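FOKI restriction endonuclease (Planomicrobium okeanokoites, PDB 2FOK) cuts DNA as a type IIS restriction endonuclease, probably reading its recognition site with helix-turn-helix-like subdomains and cleaving with a separate PD-(D/E)XK-type nuclease domain. Local coordinates at residues I40-P43 with T44-E48; F337-V340 with I341-E345. All coordinates share one frame; numbering follows the deposited sequence.

Contact 1: I40-P43 with T44-E48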
ATOM      1  N   ILE A  40      28.513  -0.220 -26.973  1.00 38.06           N
ATOM      2  CA  ILE A  40      27.645   0.189 -28.064  1.00 36.32           C
ATOM      3  C   ILE A  40      26.483   1.097 -27.690  1.00 39.91           C
ATOM      4  O   ILE A  40      26.309   2.164 -28.282  1.00 42.69           O
ATOM      5  CB  ILE A  40      27.091  -1.049 -28.780  1.00 32.98           C
ATOM      6  CG1 ILE A  40      28.216  -1.724 -29.575  1.00 31.87           C
ATOM      7  CG2 ILE A  40      25.932  -0.657 -29.683  1.00 32.93           C
ATOM      8  CD1 ILE A  40      28.143  -3.240 -29.593  1.00 34.42           C
ATOM      9  N   LYS A  41      25.686   0.669 -26.715  1.00 38.49           N
ATOM     10  CA  LYS A  41      24.519   1.427 -26.270  1.00 36.58           C
ATOM     11  C   LYS A  41      24.813   2.790 -25.674  1.00 36.14           C
ATOM     12  O   LYS A  41      24.159   3.775 -26.014  1.00 35.87           O
ATOM     13  CB  LYS A  41      23.739   0.619 -25.237  1.00 37.63           C
ATOM     14  CG  LYS A  41      23.046  -0.590 -25.806  1.00 36.05           C
ATOM     15  CD  LYS A  41      21.723  -0.219 -26.447  1.00 37.95           C
ATOM     16  CE  LYS A  41      21.033  -1.464 -26.972  1.00 35.50           C
ATOM     17  NZ  LYS A  41      21.497  -2.646 -26.197  1.00 32.45           N
ATOM     18  N   ILE A  42      25.785   2.837 -24.769  1.00 38.65           N
ATOM     19  CA  ILE A  42      26.148   4.074 -24.082  1.00 38.13           C
ATOM     20  C   ILE A  42      26.787   5.128 -24.988  1.00 38.86           C
ATOM     21  O   ILE A  42      26.311   6.258 -25.055  1.00 39.22           O
ATOM     22  CB  ILE A  42      27.072   3.764 -22.866  1.00 36.20           C
ATOM     23  CG1 ILE A  42      26.236   3.134 -21.745  1.00 33.00           C
ATOM     24  CG2 ILE A  42      27.736   5.034 -22.356  1.00 34.78           C
ATOM     25  CD1 ILE A  42      26.985   2.913 -20.457  1.00 27.18           C
ATOM     26  N   PRO A  43      27.862   4.772 -25.708  1.00 39.05           N
ATOM     27  CA  PRO A  43      28.466   5.786 -26.574  1.00 38.74           C
ATOM     28  C   PRO A  43      27.482   6.275 -27.638  1.00 41.28           C
ATOM     29  O   PRO A  43      27.659   7.345 -28.220  1.00 43.65           O
ATOM     30  CB  PRO A  43      29.679   5.076 -27.185  1.00 37.83           C
ATOM     31  CG  PRO A  43      29.420   3.621 -27.009  1.00 38.05           C
ATOM     32  CD  PRO A  43      28.557   3.474 -25.792  1.00 38.36           C
ATOM     33  N   THR A  44      26.435   5.489 -27.871  1.00 39.63           N
ATOM     34  CA  THR A  44      25.418   5.820 -28.863  1.00 38.01           C
ATOM     35  C   THR A  44      24.265   6.674 -28.339  1.00 38.42           C
ATOM     36  O   THR A  44      23.987   7.746 -28.876  1.00 43.57           O
ATOM     37  CB  THR A  44      24.818   4.548 -29.466  1.00 32.68           C
ATOM     38  OG1 THR A  44      25.781   3.944 -30.326  1.00 39.18           O
ATOM     39  CG2 THR A  44      23.573   4.866 -30.261  1.00 31.91           C
ATOM     40  N   LEU A  45      23.590   6.199 -27.300  1.00 36.86           N
ATOM     41  CA  LEU A  45      22.455   6.926 -26.749  1.00 35.46           C
ATOM     42  C   LEU A  45      22.826   7.983 -25.721  1.00 34.86           C
ATOM     43  O   LEU A  45      22.003   8.831 -25.377  1.00 30.43           O
ATOM     44  CB  LEU A  45      21.462   5.941 -26.142  1.00 37.06           C
ATOM     45  CG  LEU A  45      21.125   4.773 -27.071  1.00 33.17           C
ATOM     46  CD1 LEU A  45      20.452   3.675 -26.274  1.00 28.50           C
ATOM     47  CD2 LEU A  45      20.232   5.268 -28.216  1.00 26.50           C
ATOM     48  N   VAL A  46      24.060   7.934 -25.230  1.00 35.88           N
ATOM     49  CA  VAL A  46      24.519   8.905 -24.238  1.00 34.79           C
ATOM     50  C   VAL A  46      25.347   9.971 -24.953  1.00 37.51           C
ATOM     51  O   VAL A  46      26.540   9.797 -25.183  1.00 35.80           O
ATOM     52  CB  VAL A  46      25.369   8.218 -23.119  1.00 31.87           C
ATOM     53  CG1 VAL A  46      26.136   9.266 -22.318  1.00 28.12           C
ATOM     54  CG2 VAL A  46      24.462   7.415 -22.190  1.00 17.59           C
ATOM     55  N   LYS A  47      24.697  11.075 -25.302  1.00 41.26           N
ATOM     56  CA  LYS A  47      25.348  12.171 -26.015  1.00 42.80           C
ATOM     57  C   LYS A  47      26.341  12.992 -25.192  1.00 42.43           C
ATOM     58  O   LYS A  47      27.532  12.997 -25.506  1.00 41.07           O
ATOM     59  CB  LYS A  47      24.283  13.085 -26.620  1.00 43.93           C
ATOM     60  CG  LYS A  47      23.121  12.320 -27.254  1.00 42.11           C
ATOM     61  CD  LYS A  47      23.616  11.147 -28.097  1.00 42.50           C
ATOM     62  CE  LYS A  47      23.032  11.204 -29.488  1.00 38.56           C
ATOM     63  NZ  LYS A  47      21.614  11.652 -29.439  1.00 44.14           N
ATOM     64  N   GLU A  48      25.865  13.686 -24.156  1.00 42.50           N
ATOM     65  CA  GLU A  48      26.754  14.490 -23.308  1.00 42.53           C
ATOM     66  C   GLU A  48      28.044  13.710 -23.041  1.00 43.55           C
ATOM     67  O   GLU A  48      28.077  12.813 -22.200  1.00 42.06           O
ATOM     68  CB  GLU A  48      26.082  14.830 -21.975  1.00 46.00           C
ATOM     69  CG  GLU A  48      24.576  14.561 -21.914  1.00 50.06           C
ATOM     70  CD  GLU A  48      23.995  14.828 -20.528  1.00 53.03           C
ATOM     71  OE1 GLU A  48      24.726  15.400 -19.686  1.00 51.48           O
ATOM     72  OE2 GLU A  48      22.818  14.468 -20.282  1.00 48.67           O
TER

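Contact 2: F337-V340 with I341-E345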
ATOM      1  N   PHE A 337      14.227   3.152  22.802  1.00 39.33           N
ATOM      2  CA  PHE A 337      12.995   3.277  22.033  1.00 37.31           C
ATOM      3  C   PHE A 337      11.796   3.029  22.938  1.00 36.81           C
ATOM      4  O   PHE A 337      11.358   1.896  23.111  1.00 37.51           O
ATOM      5  CB  PHE A 337      12.988   2.286  20.870  1.00 38.89           C
ATOM      6  CG  PHE A 337      13.555   2.848  19.585  1.00 41.54           C
ATOM      7  CD1 PHE A 337      14.928   3.009  19.426  1.00 40.84           C
ATOM      8  CD2 PHE A 337      12.712   3.215  18.535  1.00 40.28           C
ATOM      9  CE1 PHE A 337      15.454   3.528  18.241  1.00 39.36           C
ATOM     10  CE2 PHE A 337      13.229   3.735  17.349  1.00 38.82           C
ATOM     11  CZ  PHE A 337      14.606   3.890  17.204  1.00 38.51           C
ATOM     12  N   ASP A 338      11.284   4.106  23.520  1.00 38.11           N
ATOM     13  CA  ASP A 338      10.135   4.063  24.416  1.00 37.47           C
ATOM     14  C   ASP A 338       8.827   3.872  23.658  1.00 35.89           C
ATOM     15  O   ASP A 338       8.191   4.842  23.236  1.00 31.27           O
ATOM     16  CB  ASP A 338      10.063   5.358  25.215  1.00 39.31           C
ATOM     17  CG  ASP A 338      10.003   5.115  26.697  1.00 42.72           C
ATOM     18  OD1 ASP A 338       9.155   4.305  27.128  1.00 44.50           O
ATOM     19  OD2 ASP A 338      10.806   5.732  27.429  1.00 48.22           O
ATOM     20  N   GLU A 339       8.417   2.619  23.502  1.00 36.11           N
ATOM     21  CA  GLU A 339       7.194   2.309  22.777  1.00 33.51           C
ATOM     22  C   GLU A 339       6.089   1.756  23.668  1.00 32.76           C
ATOM     23  O   GLU A 339       6.345   1.250  24.757  1.00 33.88           O
ATOM     24  CB  GLU A 339       7.501   1.311  21.656  1.00 35.08           C
ATOM     25  CG  GLU A 339       7.249   1.844  20.259  1.00 39.72           C
ATOM     26  CD  GLU A 339       7.686   3.284  20.104  1.00 40.74           C
ATOM     27  OE1 GLU A 339       8.876   3.520  19.787  1.00 42.12           O
ATOM     28  OE2 GLU A 339       6.838   4.179  20.301  1.00 41.84           O
ATOM     29  N   VAL A 340       4.854   1.863  23.187  1.00 35.17           N
ATOM     30  CA  VAL A 340       3.681   1.369  23.901  1.00 32.65           C
ATOM     31  C   VAL A 340       3.360  -0.015  23.342  1.00 33.22           C
ATOM     32  O   VAL A 340       3.524  -0.253  22.148  1.00 34.14           O
ATOM     33  CB  VAL A 340       2.481   2.317  23.687  1.00 35.73           C
ATOM     34  CG1 VAL A 340       1.180   1.582  23.923  1.00 35.45           C
ATOM     35  CG2 VAL A 340       2.603   3.520  24.611  1.00 28.53           C
ATOM     36  N   ILE A 341       2.903  -0.921  24.200  1.00 32.16           N
ATOM     37  CA  ILE A 341       2.599  -2.297  23.784  1.00 32.27           C
ATOM     38  C   ILE A 341       1.837  -2.476  22.462  1.00 30.09           C
ATOM     39  O   ILE A 341       2.144  -3.396  21.699  1.00 32.28           O
ATOM     40  CB  ILE A 341       1.811  -3.076  24.895  1.00 34.01           C
ATOM     41  CG1 ILE A 341       2.645  -3.179  26.180  1.00 36.08           C
ATOM     42  CG2 ILE A 341       1.455  -4.466  24.409  1.00 34.06           C
ATOM     43  CD1 ILE A 341       3.849  -4.101  26.083  1.00 35.57           C
ATOM     44  N   GLU A 342       0.850  -1.628  22.183  1.00 26.42           N
ATOM     45  CA  GLU A 342       0.083  -1.791  20.946  1.00 26.93           C
ATOM     46  C   GLU A 342       0.759  -1.273  19.676  1.00 22.58           C
ATOM     47  O   GLU A 342       0.332  -1.593  18.571  1.00 25.29           O
ATOM     48  CB  GLU A 342      -1.314  -1.178  21.083  1.00 26.12           C
ATOM     49  CG  GLU A 342      -1.387  -0.007  22.021  1.00 33.41           C
ATOM     50  CD  GLU A 342      -1.647  -0.429  23.441  1.00 27.82           C
ATOM     51  OE1 GLU A 342      -2.703  -1.038  23.709  1.00 30.62           O
ATOM     52  OE2 GLU A 342      -0.787  -0.152  24.291  1.00 31.29           O
ATOM     53  N   THR A 343       1.802  -0.468  19.828  1.00 24.73           N
ATOM     54  CA  THR A 343       2.535   0.016  18.666  1.00 24.55           C
ATOM     55  C   THR A 343       3.427  -1.156  18.269  1.00 24.30           C
ATOM     56  O   THR A 343       3.579  -1.464  17.087  1.00 27.03           O
ATOM     57  CB  THR A 343       3.432   1.227  19.004  1.00 25.25           C
ATOM     58  OG1 THR A 343       2.645   2.427  19.022  1.00 23.53           O
ATOM     59  CG2 THR A 343       4.523   1.379  17.955  1.00 27.57           C
ATOM     60  N   ILE A 344       3.999  -1.809  19.279  1.00 23.52           N
ATOM     61  CA  ILE A 344       4.866  -2.965  19.080  1.00 25.70           C
ATOM     62  C   ILE A 344       4.067  -4.126  18.487  1.00 24.77           C
ATOM     63  O   ILE A 344       4.578  -4.873  17.649  1.00 29.91           O
ATOM     64  CB  ILE A 344       5.532  -3.411  20.416  1.00 23.59           C
ATOM     65  CG1 ILE A 344       6.359  -2.261  20.990  1.00 23.10           C
ATOM     66  CG2 ILE A 344       6.419  -4.630  20.188  1.00 22.59           C
ATOM     67  CD1 ILE A 344       6.836  -2.481  22.404  1.00 23.67           C
ATOM     68  N   GLU A 345       2.815  -4.267  18.912  1.00 22.54           N
ATOM     69  CA  GLU A 345       1.939  -5.328  18.405  1.00 23.63           C
ATOM     70  C   GLU A 345       1.603  -5.090  16.929  1.00 21.94           C
ATOM     71  O   GLU A 345       1.535  -6.032  16.144  1.00 24.13           O
ATOM     72  CB  GLU A 345       0.625  -5.382  19.207  1.00 24.04           C
ATOM     73  CG  GLU A 345       0.762  -5.852  20.642  1.00 34.10           C
ATOM     74  CD  GLU A 345      -0.567  -5.855  21.405  1.00 38.09           C
ATOM     75  OE1 GLU A 345      -1.413  -4.969  21.161  1.00 39.53           O
ATOM     76  OE2 GLU A 345      -0.763  -6.746  22.257  1.00 39.58           O
TER

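Contact 1: I40-P43 with T44-E48
The C-terminal turn of helix 32-45, kinked at Pro43, joins Ile40, Lys41 and Ile42 to Thr44, Leu45 and Val46. Two i to i+4 backbone bonds hold the turn. Leu45 N reaches Lys41 O over 2.8 Å with an almost straight N-H...O angle of 172°. Val46 N donates to Ile42 O, also at 2.8 Å, but the bond is bent to 142°; Val46 is the residue at which the backbone leaves helical angles. At the residue before Leu45, Thr44 N makes two weak bonds, to Ile40 O and Lys41 O. The Thr44 hydroxyl reinforces this place, OG1 giving its proton to Ile40 O at 2.8 Å, close to the C=O axis. Its torsion puts it there, with OG1 anti to the carbonyl carbon (chi1 -72°) and turned back toward the preceding turn. The turn belongs to the first recognition subdomain, a helix-turn-helix relative, and leads directly into helix 49-60, with Glu48 as its N-cap. Ile42 and Val46 lie side by side and point the same way, Ile42 CG2 resting 4.0 Å from Val46 CB. Both are buried: Ile42 packs on Val56 and Met59 of helix 49-60, and Val46 on Gln52 of that helix and on Cys84. On another side of the turn, the bent aliphatic chain of Lys41 runs alongside Leu45, CD meeting Leu45 CD1 at 4.1 Å, and Leu45 also touches Tyr101. The ammonium end of Lys41 leads away to a salt bridge with Glu36, five residues back along the helix. Pro43 has no N-H to offer the preceding turn, which accounts for the missing backbone bond at the kink; its ring packs on Gln52.

Contact 2: F337-V340 with I341-E345
Val340 O accepts from two amides of the turn that follows, the i+3 and i+4 ones: Thr343 N at 2.9 Å, coming from above the carbonyl plane, and Ile344 N at 3.3 Å, nearly in line with the C=O bond and straighter at hydrogen (166°). Val340, at the N-cap position, is thus tied to the helix through its carbonyl. Just before it, Glu339 lays its aliphatic part over the same turn. Its CG meets Thr343 CG2 at 3.6 Å, the two side chains crossing at a slant, and its CB lies 3.8 Å from Ile344 CG1. With Thr343 OG1 beside the backbone N (chi1 -81°), CG2 falls anti to that N and faces Glu339, while OG1 hydrogen-bonds with Ser395 OG. The buried Glu339 carboxylate is satisfied beyond this turn, OE1 by Tyr305 and OE2 by a salt bridge to Lys387. Glu342, its chain bent at chi2 (-88°), has CG by Val340 CG1; its OE2 is hydrogen-bonded to His399 ND1, though the placement of the carboxylate is doubtful where it crowds Val340. Replacing Glu342 with an alanine would probably leave His399 ND1 without its carboxylate partner. Ile341 and Ile344 pack against helix 325-334. The arrangement is the N-terminal start of helix 341-352, where Glu339, Glu342 and Thr343 meet helix 389-398; it is entered from an extended loop within the D3 domain, which is classed with the helix-turn-helix fold.

Overall arrangement
Contact 1 closes before contact 2 opens along the chain, and they share no helix or strand. Their centres lie about 52 Å apart, and their nearest atoms about 40 Å apart. Residues 40-48 form the end of helix 32-45 in the first recognition subdomain, the contact's centre about 37 Å from the centre of the chain; residues 337-345 form the start of helix 341-352 in the D3 domain, about 22 Å from it, centre to centre. One therefore ends a helix and the other begins one, in separate helix-turn-helix-like units. Contact 2 also meets Lys387 and helix 389-398, where the cleavage domain begins, so it probably ties D3 to it, whereas contact 1 packs locally against helix 49-60.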